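Local coordinates for protein quinoline 2-oxidoreductase large subunit (Pseudomonas putida, PDB 1T3Q) that binds molybdenum and the pterin cytosine dinucleotide as the large subunit of a molybdenum hydroxylase that probably oxidises quinoline at carbon 2, at residues Asn464-Thr469 and Leu635-Gly640; Ala487-Asp492 and Gly558-Ile563; Glu566-Leu571 and Ala622-Thr627; Ala628-Ser633 and Pro732-Gly737. All blocks are in the same frame, centred on the assembly; numbering follows the deposited sequence.

Overall arrangement
Following the chain from the N terminus, contact 1 opens first, at 464-469, on a strand that is outermost, within this chain, in a four-stranded sheet. Inside its loop, contact 2 runs from 487-492 to 558-563 and lays helix 549-576 on a second sheet. Contact 3 follows in series, from 566-571 to 622-627, and ties a later part of the same helix to the chain entering strand 625-629. Both are nested within contact 1. Contact 4 opens at 628-633, just before 635-640 closes contact 1, and ends at 732-737, so these two cross. They also touch, with centres 13 Å apart. Contact 4 thus joins the exit of the second sheet to the loop before helix 744-761.

Contact 1: residues Asn464-Thr469 and Leu635-Gly640; sequences NEVTGT and LVLANG. Unlike the reference sequence in segment 464-469: E465 (reference Asp), V466 (reference Cys).
E465 and A638 form a hydrogen-bonded pair of an antiparallel β sheet. The pair joins the C-terminal part of strand 454-467 to the N-terminal part of strand 636-649. Within this chain, strand 454-467 is an outermost strand of this four-stranded mixed sheet in the molybdopterin cofactor-binding region. Backbone bonds set the register. E465 N donates to A638 O at 2.7 Å, and A638 N donates back to E465 O at 2.8 Å. N464 faces N639, and V466 faces L637, as non-hydrogen-bonded pairs. CA-H groups add to this: N464 CA lies 3.2 Å from A638 O, and L637 CA approaches E465 O in the same way.

Polar side chains follow. T467 grips V636 O twice, through its N and its hydroxyl, from opposite faces of the carbonyl plane. T467 OG1 donates to V636 O at 2.7 Å. It lies between its own backbone N and carbonyl carbon (chi1 69°), which brings it to the carbonyl that N also uses. G740 N bonds to the same hydroxyl, and the T467 side chain is about 6 Å from the bound pterin cytosine dinucleotide. The ends of E465 and N464 turn to S547 and Q419.

The apolar contact is between V466 and L637. V466 CG1 meets L637 CD2 at 3.5 Å, on the face shared with N464 and N639. T467 CG2 also touches the methyl of A638.

A water links T467 and V636. It donates to T467 O at 2.9 Å and accepts from V636 N at 3.1 Å.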
loop_
_atom_site.group_PDB
_atom_site.type_symbol
_atom_site.label_atom_id
_atom_site.label_comp_id
_atom_site.label_asym_id
_atom_site.label_seq_id
_atom_site.Cartn_x
_atom_site.Cartn_y
_atom_site.Cartn_z
ATOM N N ASN B 464 30.774 20.542 -23.198
ATOM C CA ASN B 464 30.679 20.981 -21.817
ATOM C C ASN B 464 29.164 20.856 -21.646
ATOM O O ASN B 464 28.444 20.760 -22.644
ATOM C CB ASN B 464 31.234 22.407 -21.611
ATOM C CG ASN B 464 30.289 23.502 -22.054
ATOM O OD1 ASN B 464 29.368 23.280 -22.835
ATOM N ND2 ASN B 464 30.537 24.712 -21.563
ATOM N N GLU B 465 28.676 20.820 -20.414
ATOM C CA GLU B 465 27.252 20.620 -20.188
ATOM C C GLU B 465 26.792 21.225 -18.868
ATOM O O GLU B 465 27.489 21.121 -17.858
ATOM C CB GLU B 465 26.982 19.103 -20.187
ATOM C CG GLU B 465 25.661 18.648 -19.594
ATOM C CD GLU B 465 25.617 17.134 -19.354
ATOM O OE1 GLU B 465 24.531 16.616 -19.026
ATOM O OE2 GLU B 465 26.665 16.464 -19.481
ATOM N N VAL B 466 25.621 21.860 -18.872
ATOM C CA VAL B 466 25.098 22.424 -17.634
ATOM C C VAL B 466 24.444 21.290 -16.851
ATOM O O VAL B 466 23.597 20.568 -17.385
ATOM C CB VAL B 466 24.053 23.545 -17.904
ATOM C CG1 VAL B 466 24.733 24.723 -18.602
ATOM C CG2 VAL B 466 22.904 23.015 -18.745
ATOM N N THR B 467 24.855 21.116 -15.596
ATOM C CA THR B 467 24.301 20.061 -14.747
ATOM C C THR B 467 23.801 20.645 -13.431
ATOM O O THR B 467 23.963 21.841 -13.181
ATOM C CB THR B 467 25.352 18.963 -14.438
ATOM O OG1 THR B 467 26.368 19.487 -13.574
ATOM C CG2 THR B 467 25.996 18.474 -15.718
ATOM N N GLY B 468 23.205 19.802 -12.591
ATOM C CA GLY B 468 22.684 20.268 -11.314
ATOM C C GLY B 468 21.689 21.385 -11.560
ATOM O O GLY B 468 21.476 22.261 -10.721
ATOM N N THR B 469 21.066 21.327 -12.728
ATOM C CA THR B 469 20.112 22.327 -13.173
ATOM C C THR B 469 19.130 22.854 -12.140
ATOM O O THR B 469 18.207 22.159 -11.707
ATOM C CB THR B 469 19.353 21.806 -14.385
ATOM O OG1 THR B 469 20.304 21.418 -15.383
ATOM C CG2 THR B 469 18.436 22.881 -14.960
ATOM N N LEU B 635 26.207 28.000 -12.150
ATOM C CA LEU B 635 26.189 26.870 -13.062
ATOM C C LEU B 635 27.184 25.836 -12.552
ATOM O O LEU B 635 28.149 26.179 -11.874
ATOM C CB LEU B 635 26.628 27.299 -14.463
ATOM C CG LEU B 635 25.906 28.453 -15.161
ATOM C CD1 LEU B 635 26.530 28.660 -16.531
ATOM C CD2 LEU B 635 24.424 28.143 -15.288
ATOM N N VAL B 636 26.935 24.575 -12.872
ATOM C CA VAL B 636 27.839 23.489 -12.507
ATOM C C VAL B 636 28.076 22.781 -13.840
ATOM O O VAL B 636 27.324 21.888 -14.229
ATOM C CB VAL B 636 27.202 22.523 -11.489
ATOM C CG1 VAL B 636 28.157 21.357 -11.198
ATOM C CG2 VAL B 636 26.895 23.270 -10.189
ATOM N N LEU B 637 29.123 23.205 -14.540
ATOM C CA LEU B 637 29.453 22.668 -15.852
ATOM C C LEU B 637 30.333 21.427 -15.861
ATOM O O LEU B 637 31.434 21.442 -15.324
ATOM C CB LEU B 637 30.147 23.739 -16.688
ATOM C CG LEU B 637 29.436 25.089 -16.796
ATOM C CD1 LEU B 637 30.271 26.042 -17.629
ATOM C CD2 LEU B 637 28.057 24.892 -17.405
ATOM N N ALA B 638 29.839 20.357 -16.476
ATOM C CA ALA B 638 30.616 19.126 -16.603
ATOM C C ALA B 638 31.164 19.180 -18.023
ATOM O O ALA B 638 30.748 20.029 -18.812
ATOM C CB ALA B 638 29.722 17.908 -16.425
ATOM N N ASN B 639 32.090 18.290 -18.366
ATOM C CA ASN B 639 32.637 18.311 -19.716
ATOM C C ASN B 639 33.208 16.961 -20.107
ATOM O O ASN B 639 33.344 16.068 -19.273
ATOM C CB ASN B 639 33.726 19.393 -19.837
ATOM C CG ASN B 639 34.992 19.034 -19.080
ATOM O OD1 ASN B 639 35.903 18.410 -19.628
ATOM N ND2 ASN B 639 35.048 19.410 -17.813
ATOM N N GLY B 640 33.530 16.818 -21.383
ATOM C CA GLY B 640 34.091 15.573 -21.856
ATOM C C GLY B 640 34.230 15.579 -23.357
ATOM O O GLY B 640 34.151 16.628 -24.002
HETATM O O HOH W 1 24.460 24.266 -14.636
#

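Contact 2: residues Ala487-Asp492 and Gly558-Ile563; sequences ATVRID and GRAASI
A560 and A561 pack against V489 where helix 549-576 lies on one face of a mixed four-stranded β sheet, a two-layer α/β arrangement. The helix segment and strand 487-491 run in roughly the same direction, at 31°. Their axes come as close as 7.0 Å, and methyl-sized side chains on the helix fit such a short spacing. A487 and V489 point toward the helix, while T488 and R490 point away from it. The far face meets the second subunit, where R490 bonds to T536 O of that subunit. D492, just past the strand, forms a salt bridge with R230 of the second subunit.

Along the helix, R559 comes first and sends its guanidinium away from the strand, to E5, to T629 O and to D621 of the second subunit.

A560 is the main point of contact. Its CB sits 3.4 Å from A487 O and 3.8 Å from V489 CG2, so the methyl is set over the strand backbone as well as beside the valine.

A561 comes next and meets the two branches of V489. CG2, placed beside the valine's own backbone N, lies 3.8 Å from A561 N and 4.2 Å from A561 CB. CG1, anti to that N (chi1 174°), lies alongside the helix backbone at 4.0 Å from A561 CA.

S562 is turned to V7, and I563 reaches A626 on the neighbouring strand 625-629. S562 N closes the helical turn by bonding to G558 O at 2.9 Å.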
loop_
_atom_site.group_PDB
_atom_site.type_symbol
_atom_site.label_atom_id
_atom_site.label_comp_id
_atom_site.label_asym_id
_atom_site.label_seq_id
_atom_site.Cartn_x
_atom_site.Cartn_y
_atom_site.Cartn_z
ATOM N N ALA B 487 15.268 17.625 0.977
ATOM C CA ALA B 487 15.547 16.251 1.357
ATOM C C ALA B 487 15.390 16.212 2.858
ATOM O O ALA B 487 15.558 17.228 3.532
ATOM C CB ALA B 487 16.969 15.859 0.973
ATOM N N THR B 488 15.047 15.044 3.383
ATOM C CA THR B 488 14.905 14.893 4.812
ATOM C C THR B 488 15.852 13.789 5.232
ATOM O O THR B 488 16.035 12.806 4.511
ATOM C CB THR B 488 13.461 14.523 5.209
ATOM O OG1 THR B 488 12.581 15.599 4.856
ATOM C CG2 THR B 488 13.367 14.275 6.704
ATOM N N VAL B 489 16.478 13.977 6.385
ATOM C CA VAL B 489 17.404 12.994 6.913
ATOM C C VAL B 489 17.101 12.806 8.384
ATOM O O VAL B 489 17.013 13.776 9.142
ATOM C CB VAL B 489 18.876 13.447 6.752
ATOM C CG1 VAL B 489 19.803 12.463 7.458
ATOM C CG2 VAL B 489 19.237 13.525 5.281
ATOM N N ARG B 490 16.917 11.552 8.776
ATOM C CA ARG B 490 16.651 11.213 10.160
ATOM C C ARG B 490 17.684 10.203 10.604
ATOM O O ARG B 490 17.984 9.255 9.883
ATOM C CB ARG B 490 15.266 10.573 10.324
ATOM C CG ARG B 490 15.004 10.039 11.739
ATOM C CD ARG B 490 13.624 9.390 11.846
ATOM N NE ARG B 490 13.555 8.140 11.091
ATOM C CZ ARG B 490 12.425 7.568 10.685
ATOM N NH1 ARG B 490 11.253 8.129 10.957
ATOM N NH2 ARG B 490 12.466 6.438 9.995
ATOM N N ILE B 491 18.240 10.420 11.785
ATOM C CA ILE B 491 19.185 9.467 12.330
ATOM C C ILE B 491 18.309 8.651 13.255
ATOM O O ILE B 491 17.771 9.173 14.228
ATOM C CB ILE B 491 20.297 10.140 13.158
ATOM C CG1 ILE B 491 21.086 11.116 12.282
ATOM C CG2 ILE B 491 21.227 9.061 13.731
ATOM C CD1 ILE B 491 22.175 11.884 13.035
ATOM N N ASP B 492 18.126 7.376 12.935
ATOM C CA ASP B 492 17.300 6.520 13.767
ATOM C C ASP B 492 18.018 6.265 15.099
ATOM O O ASP B 492 19.248 6.308 15.164
ATOM C CB ASP B 492 17.001 5.226 13.001
ATOM C CG ASP B 492 16.257 5.499 11.698
ATOM O OD1 ASP B 492 15.086 5.928 11.767
ATOM O OD2 ASP B 492 16.844 5.313 10.611
ATOM N N GLY B 558 22.907 16.712 1.680
ATOM C CA GLY B 558 24.031 17.295 2.393
ATOM C C GLY B 558 23.554 18.263 3.459
ATOM O O GLY B 558 23.904 18.129 4.630
ATOM N N ARG B 559 22.739 19.232 3.053
ATOM C CA ARG B 559 22.200 20.221 3.983
ATOM C C ARG B 559 21.399 19.598 5.125
ATOM O O ARG B 559 21.606 19.933 6.290
ATOM C CB ARG B 559 21.286 21.212 3.249
ATOM C CG ARG B 559 21.982 22.258 2.390
ATOM C CD ARG B 559 21.068 23.484 2.252
ATOM N NE ARG B 559 20.826 24.087 3.562
ATOM C CZ ARG B 559 19.741 24.781 3.903
ATOM N NH1 ARG B 559 19.642 25.279 5.127
ATOM N NH2 ARG B 559 18.748 24.967 3.041
ATOM N N ALA B 560 20.464 18.709 4.790
ATOM C CA ALA B 560 19.633 18.078 5.801
ATOM C C ALA B 560 20.476 17.243 6.764
ATOM O O ALA B 560 20.288 17.307 7.980
ATOM C CB ALA B 560 18.566 17.213 5.143
ATOM N N ALA B 561 21.404 16.468 6.217
ATOM C CA ALA B 561 22.267 15.627 7.043
ATOM C C ALA B 561 23.159 16.484 7.937
ATOM O O ALA B 561 23.453 16.112 9.072
ATOM C CB ALA B 561 23.121 14.729 6.159
ATOM N N SER B 562 23.576 17.637 7.425
ATOM C CA SER B 562 24.435 18.539 8.187
ATOM C C SER B 562 23.732 19.053 9.437
ATOM O O SER B 562 24.334 19.143 10.505
ATOM C CB SER B 562 24.868 19.724 7.318
ATOM O OG SER B 562 25.644 20.642 8.071
ATOM N N ILE B 563 22.452 19.387 9.303
ATOM C CA ILE B 563 21.693 19.892 10.437
ATOM C C ILE B 563 21.695 18.903 11.592
ATOM O O ILE B 563 21.966 19.276 12.736
ATOM C CB ILE B 563 20.235 20.198 10.050
ATOM C CG1 ILE B 563 20.204 21.331 9.017
ATOM C CG2 ILE B 563 19.431 20.572 11.293
ATOM C CD1 ILE B 563 18.843 21.570 8.426
#

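Contact 3: residues Glu566-Leu571 and Ala622-Thr627; sequences ERVKQL and ATLEAT
R567 reaches from helix 549-576 to the backbone of T623. Its chain is extended from CG to NE and lies alongside T623, pointing the same way. NH2 donates to T623 O at 2.8 Å in a fairly straight bond (152°). The donor stands above the carbonyl plane, 36° out of it, and so is not on a lone pair. A water in the guanidinium plane accepts from R567 NH2 at 3.0 Å and lies close to E625 O. Nearer the helix backbone, R567 CB rests 4.0 Å from L624 CD2. A leucine in place of R567 would probably leave T623 O without this donor and the water without its guanidinium partner.

V568 continues the apolar patch. Its CG2 is 4.2 Å from L624 CD2, and the two side chains cross at about a right angle.

T623 OG1 bonds to D621 and to T629 N of the second subunit, which places this residue at the subunit interface. Around the patch, V568 leans on I491 of strand 486-491 and on V605, while L571 and L624 meet A609. L624 therefore sits between helices 549-576 and 602-611, just ahead of strand 625-629.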
loop_
_atom_site.group_PDB
_atom_site.type_symbol
_atom_site.label_atom_id
_atom_site.label_comp_id
_atom_site.label_asym_id
_atom_site.label_seq_id
_atom_site.Cartn_x
_atom_site.Cartn_y
_atom_site.Cartn_z
ATOM N N GLU B 566 25.318 18.266 13.020
ATOM C CA GLU B 566 25.744 19.297 13.962
ATOM C C GLU B 566 25.198 19.046 15.363
ATOM O O GLU B 566 25.895 19.261 16.344
ATOM C CB GLU B 566 25.315 20.687 13.477
ATOM C CG GLU B 566 26.143 21.188 12.309
ATOM C CD GLU B 566 27.609 21.346 12.681
ATOM O OE1 GLU B 566 28.473 21.230 11.784
ATOM O OE2 GLU B 566 27.892 21.591 13.875
ATOM N N ARG B 567 23.959 18.575 15.459
ATOM C CA ARG B 567 23.375 18.311 16.765
ATOM C C ARG B 567 24.082 17.139 17.436
ATOM O O ARG B 567 24.219 17.104 18.659
ATOM C CB ARG B 567 21.869 18.069 16.626
ATOM C CG ARG B 567 21.140 19.353 16.251
ATOM C CD ARG B 567 19.693 19.147 15.832
ATOM N NE ARG B 567 19.130 20.401 15.334
ATOM C CZ ARG B 567 17.998 20.495 14.644
ATOM N NH1 ARG B 567 17.570 21.678 14.229
ATOM N NH2 ARG B 567 17.294 19.406 14.363
ATOM N N VAL B 568 24.551 16.188 16.633
ATOM C CA VAL B 568 25.276 15.044 17.170
ATOM C C VAL B 568 26.647 15.542 17.663
ATOM O O VAL B 568 27.131 15.120 18.714
ATOM C CB VAL B 568 25.466 13.935 16.091
ATOM C CG1 VAL B 568 26.473 12.891 16.575
ATOM C CG2 VAL B 568 24.126 13.250 15.808
ATOM N N LYS B 569 27.255 16.456 16.911
ATOM C CA LYS B 569 28.560 17.009 17.288
ATOM C C LYS B 569 28.453 17.814 18.585
ATOM O O LYS B 569 29.345 17.763 19.433
ATOM C CB LYS B 569 29.104 17.892 16.160
ATOM C CG LYS B 569 29.528 17.105 14.918
ATOM C CD LYS B 569 29.640 17.989 13.678
ATOM C CE LYS B 569 30.721 19.052 13.820
ATOM N NZ LYS B 569 30.826 19.913 12.600
ATOM N N GLN B 570 27.356 18.550 18.738
ATOM C CA GLN B 570 27.129 19.352 19.934
ATOM C C GLN B 570 27.002 18.480 21.173
ATOM O O GLN B 570 27.539 18.801 22.231
ATOM C CB GLN B 570 25.858 20.188 19.781
ATOM C CG GLN B 570 25.917 21.167 18.635
ATOM C CD GLN B 570 24.607 21.891 18.420
ATOM O OE1 GLN B 570 24.457 22.640 17.460
ATOM N NE2 GLN B 570 23.652 21.670 19.311
ATOM N N LEU B 571 26.272 17.379 21.048
ATOM C CA LEU B 571 26.086 16.478 22.171
ATOM C C LEU B 571 27.400 15.771 22.485
ATOM O O LEU B 571 27.770 15.609 23.649
ATOM C CB LEU B 571 25.005 15.441 21.849
ATOM C CG LEU B 571 24.737 14.405 22.939
ATOM C CD1 LEU B 571 24.358 15.120 24.227
ATOM C CD2 LEU B 571 23.614 13.464 22.506
ATOM N N ALA B 622 17.223 18.379 20.635
ATOM C CA ALA B 622 17.404 16.947 20.428
ATOM C C ALA B 622 16.781 16.362 19.158
ATOM O O ALA B 622 16.904 15.164 18.907
ATOM C CB ALA B 622 16.899 16.196 21.652
ATOM N N THR B 623 16.126 17.189 18.353
ATOM C CA THR B 623 15.511 16.699 17.124
ATOM C C THR B 623 16.569 16.154 16.166
ATOM O O THR B 623 17.437 16.905 15.711
ATOM C CB THR B 623 14.753 17.817 16.389
ATOM O OG1 THR B 623 13.895 18.502 17.310
ATOM C CG2 THR B 623 13.910 17.224 15.268
ATOM N N LEU B 624 16.505 14.860 15.852
ATOM C CA LEU B 624 17.479 14.279 14.932
ATOM C C LEU B 624 16.928 13.942 13.545
ATOM O O LEU B 624 17.330 12.962 12.920
ATOM C CB LEU B 624 18.156 13.045 15.550
ATOM C CG LEU B 624 19.192 13.321 16.652
ATOM C CD1 LEU B 624 19.972 12.041 16.943
ATOM C CD2 LEU B 624 20.163 14.421 16.218
ATOM N N GLU B 625 16.000 14.769 13.074
ATOM C CA GLU B 625 15.420 14.628 11.746
ATOM C C GLU B 625 15.275 16.060 11.246
ATOM O O GLU B 625 14.732 16.915 11.950
ATOM C CB GLU B 625 14.046 13.939 11.794
ATOM C CG GLU B 625 13.434 13.728 10.408
ATOM C CD GLU B 625 12.243 12.771 10.410
ATOM O OE1 GLU B 625 11.694 12.510 9.318
ATOM O OE2 GLU B 625 11.861 12.279 11.493
ATOM N N ALA B 626 15.774 16.325 10.046
ATOM C CA ALA B 626 15.709 17.674 9.495
ATOM C C ALA B 626 15.506 17.665 7.992
ATOM O O ALA B 626 15.811 16.680 7.315
ATOM C CB ALA B 626 16.992 18.438 9.844
ATOM N N THR B 627 15.007 18.783 7.478
ATOM C CA THR B 627 14.731 18.940 6.059
ATOM C C THR B 627 15.363 20.234 5.554
ATOM O O THR B 627 15.406 21.234 6.270
ATOM C CB THR B 627 13.203 18.985 5.816
ATOM O OG1 THR B 627 12.616 17.772 6.307
ATOM C CG2 THR B 627 12.886 19.137 4.332
HETATM O O HOH W 2 14.967 19.504 12.533
#

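Contact 4: residues Ala628-Ser633 and Pro732-Gly737; sequences ATYDPS and PLVPGG
Y630 points its hydroxyl at the backbone of L733. OH donates to L733 O at 2.7 Å. The carbonyl oxygen lies in the ring plane, at the ring's edge, while the hydroxyl is tilted 24° from the plane of the carbonyl. CG of Y630 is anti to the backbone N (chi1 163°), and this swings the ring across to the other segment. V734 crosses the tyrosine at about a right angle, with its CG2 3.5 Å from Y630 OH. P632 N lies 3.8 Å above one face of the Y630 ring, offset toward the rim.

The contact joins two loops. One leaves strand 625-629 and leads to strand 636-649. The other precedes helix 744-761 and contains a type II β turn, closed by G737 N bonding to V734 O, with P735 and G736 at its corners. V734 and P735 also lean on V551 and A554 of helix 549-576. A phenylalanine at Y630 would probably leave L733 O with one donor fewer and a gap beside V734 CG2.

A water also gives a hydrogen to L733 O at 3.0 Å and accepts from S633 N at 3.1 Å. L733 points toward the first loop, and its CD2 meets S633 OG at 3.7 Å.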
loop_
_atom_site.group_PDB
_atom_site.type_symbol
_atom_site.label_atom_id
_atom_site.label_comp_id
_atom_site.label_asym_id
_atom_site.label_seq_id
_atom_site.Cartn_x
_atom_site.Cartn_y
_atom_site.Cartn_z
ATOM N N ALA B 628 15.856 20.211 4.322
ATOM C CA ALA B 628 16.475 21.391 3.744
ATOM C C ALA B 628 16.445 21.347 2.229
ATOM O O ALA B 628 16.640 20.295 1.622
ATOM C CB ALA B 628 17.924 21.511 4.224
ATOM N N THR B 629 16.190 22.493 1.613
ATOM C CA THR B 629 16.194 22.556 0.170
ATOM C C THR B 629 17.581 23.015 -0.262
ATOM O O THR B 629 18.297 23.665 0.509
ATOM C CB THR B 629 15.150 23.549 -0.369
ATOM O OG1 THR B 629 15.168 23.514 -1.801
ATOM C CG2 THR B 629 15.468 24.968 0.103
ATOM N N TYR B 630 17.958 22.673 -1.489
ATOM C CA TYR B 630 19.254 23.064 -2.023
ATOM C C TYR B 630 19.123 23.493 -3.473
ATOM O O TYR B 630 18.325 22.941 -4.234
ATOM C CB TYR B 630 20.260 21.911 -1.893
ATOM C CG TYR B 630 21.500 22.050 -2.755
ATOM C CD1 TYR B 630 21.541 21.503 -4.035
ATOM C CD2 TYR B 630 22.643 22.699 -2.278
ATOM C CE1 TYR B 630 22.683 21.588 -4.821
ATOM C CE2 TYR B 630 23.796 22.791 -3.059
ATOM C CZ TYR B 630 23.807 22.228 -4.330
ATOM O OH TYR B 630 24.944 22.274 -5.098
ATOM N N ASP B 631 19.920 24.488 -3.844
ATOM C CA ASP B 631 19.915 25.035 -5.190
ATOM C C ASP B 631 21.322 25.602 -5.392
ATOM O O ASP B 631 21.749 26.474 -4.649
ATOM C CB ASP B 631 18.848 26.140 -5.258
ATOM C CG ASP B 631 18.573 26.623 -6.672
ATOM O OD1 ASP B 631 18.901 25.902 -7.638
ATOM O OD2 ASP B 631 18.004 27.728 -6.812
ATOM N N PRO B 632 22.077 25.083 -6.373
ATOM C CA PRO B 632 23.428 25.616 -6.577
ATOM C C PRO B 632 23.459 27.127 -6.782
ATOM O O PRO B 632 22.537 27.706 -7.352
ATOM C CB PRO B 632 23.940 24.833 -7.788
ATOM C CG PRO B 632 22.694 24.294 -8.436
ATOM C CD PRO B 632 21.812 23.961 -7.285
ATOM N N SER B 633 24.531 27.755 -6.314
ATOM C CA SER B 633 24.686 29.202 -6.409
ATOM C C SER B 633 25.110 29.681 -7.790
ATOM O O SER B 633 25.110 30.883 -8.065
ATOM C CB SER B 633 25.708 29.672 -5.375
ATOM O OG SER B 633 26.959 29.048 -5.597
ATOM N N PRO B 732 33.141 23.347 -6.691
ATOM C CA PRO B 732 33.195 23.884 -5.331
ATOM C C PRO B 732 31.799 24.268 -4.846
ATOM O O PRO B 732 31.622 24.707 -3.712
ATOM C CB PRO B 732 34.109 25.098 -5.482
ATOM C CG PRO B 732 33.776 25.586 -6.860
ATOM C CD PRO B 732 33.707 24.297 -7.665
ATOM N N LEU B 733 30.808 24.069 -5.710
ATOM C CA LEU B 733 29.425 24.426 -5.402
ATOM C C LEU B 733 28.531 23.253 -5.009
ATOM O O LEU B 733 27.348 23.439 -4.733
ATOM C CB LEU B 733 28.810 25.124 -6.612
ATOM C CG LEU B 733 29.698 26.176 -7.279
ATOM C CD1 LEU B 733 28.938 26.806 -8.431
ATOM C CD2 LEU B 733 30.100 27.239 -6.257
ATOM N N VAL B 734 29.097 22.054 -4.984
ATOM C CA VAL B 734 28.330 20.859 -4.652
ATOM C C VAL B 734 29.122 20.017 -3.654
ATOM O O VAL B 734 30.335 19.873 -3.790
ATOM C CB VAL B 734 28.080 20.024 -5.931
ATOM C CG1 VAL B 734 27.145 18.864 -5.636
ATOM C CG2 VAL B 734 27.507 20.918 -7.036
ATOM N N PRO B 735 28.456 19.468 -2.623
ATOM C CA PRO B 735 29.222 18.658 -1.674
ATOM C C PRO B 735 29.957 17.517 -2.367
ATOM O O PRO B 735 29.447 16.919 -3.312
ATOM C CB PRO B 735 28.166 18.173 -0.667
ATOM C CG PRO B 735 26.835 18.513 -1.291
ATOM C CD PRO B 735 27.097 19.732 -2.123
ATOM N N GLY B 736 31.173 17.242 -1.908
ATOM C CA GLY B 736 31.963 16.178 -2.496
ATOM C C GLY B 736 32.529 16.516 -3.864
ATOM O O GLY B 736 33.239 15.704 -4.447
ATOM N N GLY B 737 32.217 17.705 -4.382
ATOM C CA GLY B 737 32.722 18.107 -5.688
ATOM C C GLY B 737 31.978 17.480 -6.853
ATOM O O GLY B 737 32.405 17.563 -8.007
HETATM O O HOH W 3 26.002 26.107 -4.143
#